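Side-chain contact in D-xylonate dehydratase (PDB 5OYN), which catalyses the dehydration of D-xylonate to 2-dehydro-3-deoxy-D-arabinonate, and of D-gluconate in the same way, using a [2Fe-2S] cluster and magnesium: residues G83-A87 with G88-M92. Sequence-based numbering, arbitrary orientation.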
ATOM      1  N   GLY A  83      -0.365  14.654  -8.596  1.00 51.66           N
ATOM      2  CA  GLY A  83      -0.348  15.652  -9.652  1.00 47.71           C
ATOM      3  C   GLY A  83      -1.747  16.014 -10.109  1.00 51.06           C
ATOM      4  O   GLY A  83      -2.116  17.188 -10.150  1.00 52.59           O
ATOM      5  N   ILE A  84      -2.547  14.996 -10.442  1.00 45.92           N
ATOM      6  CA  ILE A  84      -3.930  15.195 -10.863  1.00 44.33           C
ATOM      7  C   ILE A  84      -4.712  16.018  -9.850  1.00 52.66           C
ATOM      8  O   ILE A  84      -5.490  16.906 -10.218  1.00 56.84           O
ATOM      9  CB  ILE A  84      -4.597  13.833 -11.093  1.00 48.16           C
ATOM     10  CG1 ILE A  84      -3.918  13.094 -12.243  1.00 43.71           C
ATOM     11  CG2 ILE A  84      -6.105  13.996 -11.264  1.00 44.93           C
ATOM     12  CD1 ILE A  84      -4.387  11.648 -12.378  1.00 45.71           C
ATOM     13  N   ARG A  85      -4.537  15.733  -8.556  1.00 52.29           N
ATOM     14  CA  ARG A  85      -5.367  16.407  -7.561  1.00 53.56           C
ATOM     15  C   ARG A  85      -4.928  17.846  -7.316  1.00 54.27           C
ATOM     16  O   ARG A  85      -5.775  18.726  -7.119  1.00 58.77           O
ATOM     17  CB  ARG A  85      -5.380  15.618  -6.249  1.00 52.53           C
ATOM     18  CG  ARG A  85      -6.722  14.970  -6.040  1.00 55.14           C
ATOM     19  CD  ARG A  85      -6.753  14.045  -4.868  1.00 58.25           C
ATOM     20  NE  ARG A  85      -7.628  12.905  -5.127  1.00 58.70           N
ATOM     21  CZ  ARG A  85      -8.958  12.959  -5.105  1.00 57.93           C
ATOM     22  NH1 ARG A  85      -9.573  14.104  -4.829  1.00 57.83           N
ATOM     23  NH2 ARG A  85      -9.674  11.865  -5.356  1.00 56.94           N
ATOM     24  N   ASP A  86      -3.621  18.109  -7.297  1.00 53.95           N
ATOM     25  CA  ASP A  86      -3.174  19.491  -7.151  1.00 62.75           C
ATOM     26  C   ASP A  86      -3.716  20.336  -8.284  1.00 57.97           C
ATOM     27  O   ASP A  86      -4.127  21.487  -8.086  1.00 60.54           O
ATOM     28  CB  ASP A  86      -1.645  19.569  -7.120  1.00 61.88           C
ATOM     29  CG  ASP A  86      -1.075  19.286  -5.742  1.00 65.53           C
ATOM     30  OD1 ASP A  86      -1.787  18.659  -4.916  1.00 69.28           O
ATOM     31  OD2 ASP A  86       0.081  19.696  -5.482  1.00 67.05           O
ATOM     32  N   ALA A  87      -3.773  19.753  -9.465  1.00 54.49           N
ATOM     33  CA  ALA A  87      -4.103  20.469 -10.676  1.00 58.55           C
ATOM     34  C   ALA A  87      -5.600  20.507 -10.945  1.00 59.54           C
ATOM     35  O   ALA A  87      -6.030  21.217 -11.863  1.00 69.35           O
ATOM     36  CB  ALA A  87      -3.347  19.835 -11.854  1.00 49.53           C
ATOM     37  N   GLY A  88      -6.396  19.762 -10.186  1.00 51.00           N
ATOM     38  CA  GLY A  88      -7.834  19.895 -10.214  1.00 49.68           C
ATOM     39  C   GLY A  88      -8.640  18.804 -10.883  1.00 49.31           C
ATOM     40  O   GLY A  88      -9.786  19.056 -11.239  1.00 56.64           O
ATOM     41  N   GLY A  89      -8.081  17.611 -11.078  1.00 52.92           N
ATOM     42  CA  GLY A  89      -8.829  16.473 -11.556  1.00 47.84           C
ATOM     43  C   GLY A  89      -9.078  15.455 -10.450  1.00 53.01           C
ATOM     44  O   GLY A  89      -8.665  15.601  -9.297  1.00 50.58           O
ATOM     45  N   ILE A  90      -9.781  14.400 -10.836  1.00 50.84           N
ATOM     46  CA  ILE A  90     -10.118  13.291  -9.953  1.00 55.59           C
ATOM     47  C   ILE A  90      -9.493  12.036 -10.555  1.00 54.80           C
ATOM     48  O   ILE A  90      -9.881  11.619 -11.650  1.00 55.31           O
ATOM     49  CB  ILE A  90     -11.641  13.121  -9.797  1.00 57.30           C
ATOM     50  CG1 ILE A  90     -12.284  14.404  -9.258  1.00 55.03           C
ATOM     51  CG2 ILE A  90     -11.970  11.930  -8.919  1.00 50.53           C
ATOM     52  CD1 ILE A  90     -12.043  14.638  -7.781  1.00 58.88           C
ATOM     53  N   PRO A  91      -8.533  11.396  -9.900  1.00 55.60           N
ATOM     54  CA  PRO A  91      -7.902  10.219 -10.504  1.00 51.69           C
ATOM     55  C   PRO A  91      -8.729   8.956 -10.310  1.00 57.95           C
ATOM     56  O   PRO A  91      -9.501   8.817  -9.357  1.00 68.07           O
ATOM     57  CB  PRO A  91      -6.558  10.125  -9.776  1.00 45.68           C
ATOM     58  CG  PRO A  91      -6.762  10.850  -8.476  1.00 49.57           C
ATOM     59  CD  PRO A  91      -8.001  11.693  -8.559  1.00 53.82           C
ATOM     60  N   MET A  92      -8.556   8.034 -11.255  1.00 53.73           N
ATOM     61  CA  MET A  92      -9.199   6.717 -11.263  1.00 56.97           C
ATOM     62  C   MET A  92      -8.164   5.757 -11.836  1.00 58.14           C
ATOM     63  O   MET A  92      -7.937   5.741 -13.054  1.00 56.99           O
ATOM     64  CB  MET A  92     -10.467   6.686 -12.114  1.00 56.35           C
ATOM     65  CG  MET A  92     -11.667   7.293 -11.482  1.00 67.92           C
ATOM     66  SD  MET A  92     -12.483   6.183 -10.336  1.00 86.74           S
ATOM     67  CE  MET A  92     -13.911   7.188  -9.882  1.00 73.23           C
TER
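A Schellman motif ends helix 73-87 and turns the chain into strand 90-95, within the beta-alpha-beta unit that begins at strand 56-61. Ile84 O takes the N-H of Gly89 at 2.8 Å, in a nearly straight bond (163°). The N-H of Gly88 points into the same last turn and makes two weak bonds, to Ile84 O and Arg85 O. Gly88 has a positive phi of 107°, and a side chain there would run into the carbonyl of Ala87.

Two side chains of the helix reach over the turn to the strand. With chi1 of Ile84 at -64°, CG1 lies beside the backbone N and CG2 is turned to the far side of it, where this methyl comes 3.4 Å from Gly89 C. The other branch ends in CD1, 3.7 Å from Pro91 CB. Ile84 also packs on Ile57 and Ile59 of strand 56-61 and on Val255 of helix 241-259.

The CB of Arg85 points away from residues 88-92, but the chain bends at chi3 and crosses Pro91 at about a right angle. Its charged end has salt bridges from NH1 to Glu49 and to Asp86 of the second subunit. Pro91 CD lies over one face of the guanidinium, 3.6 Å from Arg85 NH2. Replacing Arg85 by an alanine would probably leave both carboxylates without this partner and Pro91 CD without the guanidinium beside it. Ile90 CD1 approaches the same group obliquely, 3.9 Å from Arg85 NH1.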